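Local coordinates for CAG pathogenicity island protein 13 (Helicobacter pylori, PDB 2G3V) that is of unknown function but is encoded in the cag pathogenicity island, the locus that specifies a type IV secretion system of this bacterium, at residues K40-I45 against N108-K113; K64-Y69 against I80-F85; L119-P124 against K154-T159. All coordinates share one frame; numbering follows the deposited sequence.

Overall arrangement
The fold is built of helices and loops, without strands, and the three contacts sit at different places along its length. Contacts 1 and 3 are neighbours, their centres 12 Å apart, and both draw on the long loop between helix 82-105 and helix 128-133. They touch: Ile45 CG1 lies 3.8 Å from Leu119 CD2, so the two belong to adjoining apolar packing. Contact 2 lies across the chain's centre from contact 1, about 29 Å between centres, and 23 Å from contact 3 without touching it. In sequence, contact 2 falls between the two halves of contact 1, and contact 3 follows. Helix 82-105 runs from contact 2 toward the loop that serves the others.

Contact 1 of 3, residues K40-I45 against N108-K113; sequences KIIDQI and NFLFSK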
loop_
_atom_site.group_PDB
_atom_site.type_symbol
_atom_site.label_atom_id
_atom_site.label_comp_id
_atom_site.label_asym_id
_atom_site.label_seq_id
_atom_site.Cartn_x
_atom_site.Cartn_y
_atom_site.Cartn_z
ATOM N N LYS A 40 3.424 -5.588 13.540
ATOM C CA LYS A 40 4.487 -4.934 12.804
ATOM C C LYS A 40 3.914 -4.411 11.481
ATOM O O LYS A 40 4.179 -3.280 11.064
ATOM C CB LYS A 40 5.602 -5.933 12.525
ATOM C CG LYS A 40 6.825 -5.322 11.883
ATOM C CD LYS A 40 7.788 -6.389 11.415
ATOM C CE LYS A 40 9.096 -5.778 10.903
ATOM N NZ LYS A 40 8.909 -4.900 9.708
ATOM N N ILE A 41 3.120 -5.249 10.827
ATOM C CA ILE A 41 2.487 -4.883 9.560
ATOM C C ILE A 41 1.483 -3.740 9.761
ATOM O O ILE A 41 1.507 -2.765 9.029
ATOM C CB ILE A 41 1.733 -6.089 8.942
ATOM C CG1 ILE A 41 2.669 -7.292 8.809
ATOM C CG2 ILE A 41 1.120 -5.700 7.608
ATOM C CD1 ILE A 41 3.643 -7.233 7.666
ATOM N N ILE A 42 0.610 -3.876 10.760
ATOM C CA ILE A 42 -0.411 -2.867 11.080
ATOM C C ILE A 42 0.145 -1.475 11.392
ATOM O O ILE A 42 -0.379 -0.469 10.917
ATOM C CB ILE A 42 -1.269 -3.342 12.268
ATOM C CG1 ILE A 42 -1.919 -4.689 11.910
ATOM C CG2 ILE A 42 -2.330 -2.288 12.621
ATOM C CD1 ILE A 42 -2.812 -5.282 13.028
ATOM N N ASP A 43 1.196 -1.411 12.198
ATOM C CA ASP A 43 1.791 -0.123 12.529
ATOM C C ASP A 43 2.385 0.514 11.285
ATOM O O ASP A 43 2.350 1.739 11.126
ATOM C CB ASP A 43 2.870 -0.283 13.587
ATOM C CG ASP A 43 2.320 -0.797 14.893
ATOM O OD1 ASP A 43 1.095 -0.666 15.102
ATOM O OD2 ASP A 43 3.110 -1.322 15.706
ATOM N N GLN A 44 2.914 -0.317 10.391
ATOM C CA GLN A 44 3.493 0.176 9.153
ATOM C C GLN A 44 2.433 0.793 8.241
ATOM O O GLN A 44 2.671 1.789 7.563
ATOM C CB GLN A 44 4.198 -0.952 8.406
ATOM C CG GLN A 44 5.709 -0.832 8.356
ATOM C CD GLN A 44 6.331 -1.899 7.476
ATOM O OE1 GLN A 44 6.515 -3.051 7.895
ATOM N NE2 GLN A 44 6.644 -1.526 6.233
ATOM N N ILE A 45 1.261 0.182 8.210
ATOM C CA ILE A 45 0.174 0.693 7.396
ATOM C C ILE A 45 -0.292 2.021 7.995
ATOM O O ILE A 45 -0.600 2.956 7.273
ATOM C CB ILE A 45 -1.012 -0.323 7.347
ATOM C CG1 ILE A 45 -0.551 -1.612 6.653
ATOM C CG2 ILE A 45 -2.227 0.291 6.625
ATOM C CD1 ILE A 45 -1.605 -2.703 6.587
ATOM N N ASN A 108 -8.402 -12.440 10.606
ATOM C CA ASN A 108 -7.521 -13.268 9.776
ATOM C C ASN A 108 -7.044 -12.678 8.449
ATOM O O ASN A 108 -6.334 -13.339 7.694
ATOM C CB ASN A 108 -8.171 -14.627 9.515
ATOM C CG ASN A 108 -8.300 -15.465 10.768
ATOM O OD1 ASN A 108 -9.153 -16.353 10.844
ATOM N ND2 ASN A 108 -7.446 -15.202 11.754
ATOM N N PHE A 109 -7.440 -11.447 8.150
ATOM C CA PHE A 109 -6.977 -10.806 6.926
ATOM C C PHE A 109 -5.580 -10.404 7.374
ATOM O O PHE A 109 -5.440 -9.700 8.377
ATOM C CB PHE A 109 -7.831 -9.581 6.627
ATOM C CG PHE A 109 -7.494 -8.912 5.341
ATOM C CD1 PHE A 109 -8.005 -9.393 4.143
ATOM C CD2 PHE A 109 -6.632 -7.816 5.322
ATOM C CE1 PHE A 109 -7.659 -8.794 2.932
ATOM C CE2 PHE A 109 -6.276 -7.208 4.121
ATOM C CZ PHE A 109 -6.789 -7.695 2.921
ATOM N N LEU A 110 -4.557 -10.840 6.649
ATOM C CA LEU A 110 -3.165 -10.590 7.042
ATOM C C LEU A 110 -2.838 -11.798 7.927
ATOM O O LEU A 110 -2.391 -11.666 9.068
ATOM C CB LEU A 110 -3.008 -9.316 7.885
ATOM C CG LEU A 110 -3.191 -7.928 7.278
ATOM C CD1 LEU A 110 -2.899 -6.897 8.374
ATOM C CD2 LEU A 110 -2.254 -7.729 6.089
ATOM N N PHE A 111 -3.086 -12.968 7.355
ATOM C CA PHE A 111 -2.914 -14.271 7.977
ATOM C C PHE A 111 -1.460 -14.750 7.996
ATOM O O PHE A 111 -0.948 -15.203 9.027
ATOM C CB PHE A 111 -3.776 -15.269 7.195
ATOM C CG PHE A 111 -4.149 -16.513 7.962
ATOM C CD1 PHE A 111 -4.948 -16.436 9.101
ATOM C CD2 PHE A 111 -3.749 -17.770 7.505
ATOM C CE1 PHE A 111 -5.352 -17.584 9.771
ATOM C CE2 PHE A 111 -4.146 -18.940 8.172
ATOM C CZ PHE A 111 -4.952 -18.845 9.309
ATOM N N SER A 112 -0.792 -14.648 6.852
ATOM C CA SER A 112 0.582 -15.117 6.736
ATOM C C SER A 112 1.522 -14.017 6.324
ATOM O O SER A 112 1.133 -12.855 6.224
ATOM C CB SER A 112 0.662 -16.200 5.679
ATOM O OG SER A 112 0.486 -15.621 4.391
ATOM N N LYS A 113 2.770 -14.404 6.058
ATOM C CA LYS A 113 3.777 -13.447 5.637
ATOM C C LYS A 113 3.572 -13.028 4.183
ATOM O O LYS A 113 4.068 -11.978 3.771
ATOM C CB LYS A 113 5.180 -14.026 5.835
ATOM C CG LYS A 113 5.645 -14.003 7.297
ATOM C CD LYS A 113 7.076 -14.504 7.456
ATOM C CE LYS A 113 7.538 -14.495 8.918
ATOM N NZ LYS A 113 8.990 -14.770 9.071
#
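Leu110 points its forked end at the flank of helix 35-57 and meets two neighbouring isoleucines, one with each methyl. Its CD2 comes up to Ile41 CG2 at 4.2 Å, while CD1 sits 4.3 Å from Ile42 CG1. The fork therefore spans two adjacent side chains of the helix, with the closest backbone approach between Ile41 CA and Leu110 CA at 8.4 Å. Ile41 points at the loop, and it is the branch methyl CG2, held anti to the backbone N by a chi1 of -54°, that does the touching. Ile42 starts off to one side of the loop. Its chain is extended, and it meets the leucine with the middle carbon CG1 and not with the terminal methyl, so Leu110 CD1 lies alongside its shaft. One turn further on, Ile45 also faces the loop, but its CD1 stays 4.7 Å from Leu110 CD1, a looser approach than the other two.

The loop has an unusual backbone here: Leu110 has a positive phi of 89°, and its side chain points toward the helix. Just beyond, Ser112 OG is hydrogen-bonded to Phe114 N in an ST turn, and Asp115 OD2 is hydrogen-bonded to Ser112 N; a backbone link between Phe111 and Leu33 ties the same loop to the segment ahead of helix 35-57. Helix 82-105 lines another side, where Leu110 rests on Ile103 and Ile45 on Leu99 and Leu100. The directional hydrogen bonds at this loop thus lie around Ser112, away from the isoleucines. What joins helix and loop is purely aliphatic, methyl and methylene against methyl, and such a contact has little directional preference.

Contact 2 of 3, residues K64-Y69 against I80-F85; sequences KVLRNY and IGVDKF
Lys64 O takes a hydrogen bond of 2.9 Å from Asn68 ND2, one turn along helix 59-69, on a different side of that helix from Leu66, the residue that crosses to the next segment. The amide folds back along its own helix, with the nitrogen tilted from the carbonyl plane. The motif is a packed pair of helices, 59-69 against the start of 82-105, with the short helix 73-79 connecting them in the chain. Nearby, Tyr69 N bonds to Val65 O, and Val65 CG1 lies over the centre of the Tyr69 ring, 3.6 Å above its plane; Tyr69 also rests on Phe51 of helix 35-57.

Everything that passes between the two segments is carried by Leu66. A chi1 of -76° sets its CG anti to the carbonyl carbon, beside the backbone N. Both methyls reach Phe85, and CD1 also meets Val82. CD1 stands in the angle between these two residues: it is 4.1 Å from Val82 CG1 and 3.7 Å from Phe85 CD2. Val82 offers only that one methyl, approaching from the flank.

Gly81 makes the entry into helix 82-105. It stands at the N-cap position, with a positive phi of 86° that comes easily to a residue without a side chain; Val82 and, about a turn on, Phe85 both meet Leu66. Val76 of helix 73-79 and Met139 and Ile143 of helix 136-149 also touch Phe85, so several helices share this hydrophobic packing. Over the Phe85 face the packing is a CH-pi contact, with Leu66 CD2 standing 3.9 Å from the ring centroid and only 14° off the ring normal.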
loop_
_atom_site.group_PDB
_atom_site.type_symbol
_atom_site.label_atom_id
_atom_site.label_comp_id
_atom_site.label_asym_id
_atom_site.label_seq_id
_atom_site.Cartn_x
_atom_site.Cartn_y
_atom_site.Cartn_z
ATOM N N LYS A 64 8.519 19.664 1.516
ATOM C CA LYS A 64 9.649 19.228 2.321
ATOM C C LYS A 64 10.035 17.787 2.027
ATOM O O LYS A 64 11.217 17.425 2.090
ATOM C CB LYS A 64 9.331 19.393 3.813
ATOM C CG LYS A 64 10.386 18.778 4.697
ATOM C CD LYS A 64 9.952 18.687 6.136
ATOM C CE LYS A 64 10.840 17.696 6.883
ATOM N NZ LYS A 64 10.780 16.341 6.265
ATOM N N VAL A 65 9.046 16.965 1.701
ATOM C CA VAL A 65 9.314 15.564 1.383
ATOM C C VAL A 65 9.906 15.427 -0.034
ATOM O O VAL A 65 10.797 14.605 -0.266
ATOM C CB VAL A 65 8.011 14.699 1.541
ATOM C CG1 VAL A 65 8.223 13.288 1.015
ATOM C CG2 VAL A 65 7.604 14.638 3.021
ATOM N N LEU A 66 9.424 16.253 -0.957
ATOM C CA LEU A 66 9.906 16.230 -2.333
ATOM C C LEU A 66 11.382 16.653 -2.475
ATOM O O LEU A 66 12.104 16.145 -3.332
ATOM C CB LEU A 66 8.998 17.103 -3.219
ATOM C CG LEU A 66 7.652 16.436 -3.547
ATOM C CD1 LEU A 66 6.763 17.335 -4.354
ATOM C CD2 LEU A 66 7.925 15.132 -4.303
ATOM N N ARG A 67 11.825 17.563 -1.612
ATOM C CA ARG A 67 13.196 18.048 -1.620
ATOM C C ARG A 67 14.180 17.020 -1.067
ATOM O O ARG A 67 15.352 16.973 -1.471
ATOM C CB ARG A 67 13.318 19.343 -0.793
ATOM C CG ARG A 67 12.665 20.572 -1.405
ATOM C CD ARG A 67 12.967 21.804 -0.571
ATOM N NE ARG A 67 12.299 23.016 -1.052
ATOM C CZ ARG A 67 12.694 23.743 -2.093
ATOM N NH1 ARG A 67 13.765 23.388 -2.795
ATOM N NH2 ARG A 67 12.028 24.842 -2.420
ATOM N N ASN A 68 13.704 16.195 -0.145
ATOM C CA ASN A 68 14.558 15.196 0.462
ATOM C C ASN A 68 14.455 13.799 -0.114
ATOM O O ASN A 68 15.311 12.967 0.154
ATOM C CB ASN A 68 14.289 15.148 1.962
ATOM C CG ASN A 68 14.798 16.372 2.669
ATOM O OD1 ASN A 68 15.999 16.589 2.745
ATOM N ND2 ASN A 68 13.893 17.191 3.174
ATOM N N TYR A 69 13.416 13.529 -0.896
ATOM C CA TYR A 69 13.245 12.201 -1.483
ATOM C C TYR A 69 13.613 12.141 -2.957
ATOM O O TYR A 69 14.278 11.198 -3.398
ATOM C CB TYR A 69 11.799 11.709 -1.337
ATOM C CG TYR A 69 11.378 11.301 0.066
ATOM C CD1 TYR A 69 10.553 10.184 0.261
ATOM C CD2 TYR A 69 11.761 12.045 1.188
ATOM C CE1 TYR A 69 10.117 9.813 1.529
ATOM C CE2 TYR A 69 11.325 11.687 2.473
ATOM C CZ TYR A 69 10.500 10.566 2.631
ATOM O OH TYR A 69 10.038 10.182 3.864
ATOM N N ILE A 80 6.221 17.695 -12.963
ATOM C CA ILE A 80 5.030 17.127 -12.343
ATOM C C ILE A 80 4.231 18.101 -11.474
ATOM O O ILE A 80 3.031 18.241 -11.650
ATOM C CB ILE A 80 5.419 15.865 -11.540
ATOM C CG1 ILE A 80 6.273 14.953 -12.429
ATOM C CG2 ILE A 80 4.177 15.094 -11.101
ATOM C CD1 ILE A 80 6.966 13.814 -11.704
ATOM N N GLY A 81 4.886 18.775 -10.536
ATOM C CA GLY A 81 4.166 19.720 -9.690
ATOM C C GLY A 81 3.508 19.103 -8.465
ATOM O O GLY A 81 3.049 17.957 -8.492
ATOM N N VAL A 82 3.455 19.876 -7.387
ATOM C CA VAL A 82 2.864 19.414 -6.141
ATOM C C VAL A 82 1.390 19.066 -6.275
ATOM O O VAL A 82 0.861 18.251 -5.515
ATOM C CB VAL A 82 3.003 20.477 -5.047
ATOM C CG1 VAL A 82 4.459 20.710 -4.746
ATOM C CG2 VAL A 82 2.321 21.772 -5.489
ATOM N N ASP A 83 0.734 19.687 -7.240
ATOM C CA ASP A 83 -0.684 19.462 -7.468
ATOM C C ASP A 83 -1.044 18.018 -7.822
ATOM O O ASP A 83 -2.104 17.515 -7.415
ATOM C CB ASP A 83 -1.192 20.429 -8.554
ATOM C CG ASP A 83 -0.168 20.663 -9.671
ATOM O OD1 ASP A 83 -0.147 19.862 -10.635
ATOM O OD2 ASP A 83 0.617 21.643 -9.575
ATOM N N LYS A 84 -0.164 17.348 -8.564
ATOM C CA LYS A 84 -0.418 15.969 -8.964
ATOM C C LYS A 84 -0.039 15.007 -7.834
ATOM O O LYS A 84 -0.652 13.949 -7.654
ATOM C CB LYS A 84 0.379 15.630 -10.234
ATOM C CG LYS A 84 -0.187 14.458 -11.032
ATOM C CD LYS A 84 0.716 14.045 -12.175
ATOM C CE LYS A 84 0.957 15.171 -13.173
ATOM N NZ LYS A 84 -0.280 15.564 -13.885
ATOM N N PHE A 85 0.984 15.375 -7.074
ATOM C CA PHE A 85 1.427 14.543 -5.964
ATOM C C PHE A 85 0.355 14.520 -4.898
ATOM O O PHE A 85 0.022 13.465 -4.365
ATOM C CB PHE A 85 2.731 15.082 -5.376
ATOM C CG PHE A 85 3.942 14.586 -6.079
ATOM C CD1 PHE A 85 4.311 13.244 -5.982
ATOM C CD2 PHE A 85 4.710 15.438 -6.852
ATOM C CE1 PHE A 85 5.439 12.761 -6.647
ATOM C CE2 PHE A 85 5.832 14.968 -7.515
ATOM C CZ PHE A 85 6.201 13.622 -7.413
#

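Contact 3 of 3, residues L119-P124 against K154-T159; sequences LGIFLP and KLFVMT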
loop_
_atom_site.group_PDB
_atom_site.type_symbol
_atom_site.label_atom_id
_atom_site.label_comp_id
_atom_site.label_asym_id
_atom_site.label_seq_id
_atom_site.Cartn_x
_atom_site.Cartn_y
_atom_site.Cartn_z
ATOM N N LEU A 119 1.515 -4.341 1.136
ATOM C CA LEU A 119 2.336 -3.166 1.402
ATOM C C LEU A 119 2.931 -2.610 0.113
ATOM O O LEU A 119 3.106 -1.388 -0.032
ATOM C CB LEU A 119 3.458 -3.515 2.383
ATOM C CG LEU A 119 3.022 -3.985 3.774
ATOM C CD1 LEU A 119 4.220 -4.523 4.538
ATOM C CD2 LEU A 119 2.374 -2.835 4.529
ATOM N N GLY A 120 3.236 -3.481 -0.848
ATOM C CA GLY A 120 3.807 -3.061 -2.118
ATOM C C GLY A 120 3.003 -2.020 -2.889
ATOM O O GLY A 120 3.504 -1.385 -3.819
ATOM N N ILE A 121 1.750 -1.831 -2.512
ATOM C CA ILE A 121 0.934 -0.839 -3.182
ATOM C C ILE A 121 1.298 0.566 -2.725
ATOM O O ILE A 121 1.222 1.516 -3.496
ATOM C CB ILE A 121 -0.551 -1.082 -2.896
ATOM C CG1 ILE A 121 -0.980 -2.378 -3.576
ATOM C CG2 ILE A 121 -1.394 0.108 -3.362
ATOM C CD1 ILE A 121 -2.397 -2.773 -3.265
ATOM N N PHE A 122 1.730 0.686 -1.475
ATOM C CA PHE A 122 2.030 1.990 -0.905
ATOM C C PHE A 122 3.491 2.407 -0.853
ATOM O O PHE A 122 3.783 3.600 -0.852
ATOM C CB PHE A 122 1.412 2.061 0.492
ATOM C CG PHE A 122 -0.005 1.551 0.549
ATOM C CD1 PHE A 122 -1.053 2.304 0.038
ATOM C CD2 PHE A 122 -0.275 0.268 1.027
ATOM C CE1 PHE A 122 -2.352 1.789 -0.011
ATOM C CE2 PHE A 122 -1.576 -0.261 0.983
ATOM C CZ PHE A 122 -2.611 0.500 0.459
ATOM N N LEU A 123 4.398 1.435 -0.817
ATOM C CA LEU A 123 5.838 1.707 -0.741
ATOM C C LEU A 123 6.448 2.693 -1.759
ATOM O O LEU A 123 7.288 3.510 -1.400
ATOM C CB LEU A 123 6.609 0.379 -0.773
ATOM C CG LEU A 123 6.950 -0.289 0.573
ATOM C CD1 LEU A 123 5.987 0.137 1.642
ATOM C CD2 LEU A 123 6.940 -1.814 0.416
ATOM N N PRO A 124 6.032 2.632 -3.036
ATOM C CA PRO A 124 6.544 3.525 -4.097
ATOM C C PRO A 124 6.322 5.023 -3.840
ATOM O O PRO A 124 6.959 5.876 -4.456
ATOM C CB PRO A 124 5.782 3.061 -5.338
ATOM C CG PRO A 124 5.568 1.623 -5.070
ATOM C CD PRO A 124 5.150 1.606 -3.617
ATOM N N LYS A 154 -11.797 -0.430 -6.100
ATOM C CA LYS A 154 -12.331 -0.771 -4.779
ATOM C C LYS A 154 -11.542 -1.905 -4.144
ATOM O O LYS A 154 -12.048 -3.020 -4.010
ATOM C CB LYS A 154 -13.806 -1.193 -4.884
ATOM C CG LYS A 154 -14.719 -0.247 -5.672
ATOM C CD LYS A 154 -15.431 0.759 -4.780
ATOM C CE LYS A 154 -14.473 1.816 -4.247
ATOM N NZ LYS A 154 -15.170 2.851 -3.433
ATOM N N LEU A 155 -10.291 -1.643 -3.785
ATOM C CA LEU A 155 -9.473 -2.670 -3.136
ATOM C C LEU A 155 -9.812 -2.688 -1.636
ATOM O O LEU A 155 -10.227 -1.669 -1.070
ATOM C CB LEU A 155 -7.976 -2.364 -3.304
ATOM C CG LEU A 155 -7.276 -2.434 -4.671
ATOM C CD1 LEU A 155 -5.974 -1.642 -4.595
ATOM C CD2 LEU A 155 -7.010 -3.881 -5.072
ATOM N N PHE A 156 -9.660 -3.848 -1.006
ATOM C CA PHE A 156 -9.905 -3.992 0.435
ATOM C C PHE A 156 -11.345 -3.900 0.930
ATOM O O PHE A 156 -11.595 -3.946 2.127
ATOM C CB PHE A 156 -9.051 -2.978 1.193
ATOM C CG PHE A 156 -7.615 -2.966 0.763
ATOM C CD1 PHE A 156 -6.870 -4.149 0.739
ATOM C CD2 PHE A 156 -7.004 -1.782 0.384
ATOM C CE1 PHE A 156 -5.526 -4.144 0.339
ATOM C CE2 PHE A 156 -5.669 -1.765 -0.013
ATOM C CZ PHE A 156 -4.926 -2.952 -0.036
ATOM N N VAL A 157 -12.293 -3.773 0.010
ATOM C CA VAL A 157 -13.705 -3.695 0.369
ATOM C C VAL A 157 -14.219 -5.127 0.356
ATOM O O VAL A 157 -14.566 -5.657 -0.697
ATOM C CB VAL A 157 -14.493 -2.857 -0.663
ATOM C CG1 VAL A 157 -15.964 -2.783 -0.274
ATOM C CG2 VAL A 157 -13.895 -1.468 -0.755
HETATM N N MSE A 158 -14.267 -5.753 1.523
HETATM C CA MSE A 158 -14.706 -7.141 1.618
HETATM C C MSE A 158 -16.206 -7.376 1.461
HETATM O O MSE A 158 -17.024 -6.495 1.713
HETATM C CB MSE A 158 -14.252 -7.748 2.954
HETATM C CG MSE A 158 -12.812 -7.431 3.332
HETATM SE SE MSE A 158 -11.555 -7.699 1.903
HETATM C CE MSE A 158 -11.341 -9.612 2.020
ATOM N N THR A 159 -16.547 -8.590 1.036
ATOM C CA THR A 159 -17.934 -9.003 0.859
ATOM C C THR A 159 -18.201 -10.049 1.937
ATOM O O THR A 159 -17.261 -10.568 2.540
ATOM C CB THR A 159 -18.156 -9.652 -0.513
ATOM O OG1 THR A 159 -17.474 -10.910 -0.559
ATOM C CG2 THR A 159 -17.630 -8.748 -1.620
#
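Ile121 and Leu155 reach toward each other tip to tip, Ile121 CD1 lying 4.0 Å from Leu155 CD1. The isoleucine end is a small bump, and the hollow that receives it is made by two consecutive residues of the opposite loop: the same methyl also stands 4.1 Å from Phe156 CZ. Beside it comes a second, blunter bump, the far end of the Phe122 ring. Its CZ meets Phe156 CE2 at 3.8 Å, the Phe156 carbon lying near the plane of the Phe122 ring, at its edge; the two rings arrive from opposite directions.

Each ring has a neighbour of its own segment over one face. Ile121 CG2 lies 3.8 Å above the plane of Phe122, toward the rim, and Leu155 CB 3.9 Å above that of Phe156. Leu155 and Phe156 both point toward 119-124. Leu119 O accepts hydrogen bonds from the backbone N of both Phe122 and Leu123, in keeping with the helical backbone of 119-122, while Ile121 O bonds to Tyr146 OH of helix 136-149.

Leu99 of helix 82-105 touches both rings, and Met48 and Phe52 of helix 35-57 flank Phe122. A helically coiled connection and an irregular loop thus meet near the chain's centre through buried hydrocarbon alone, consistent with a contact held by close fit and exclusion of water.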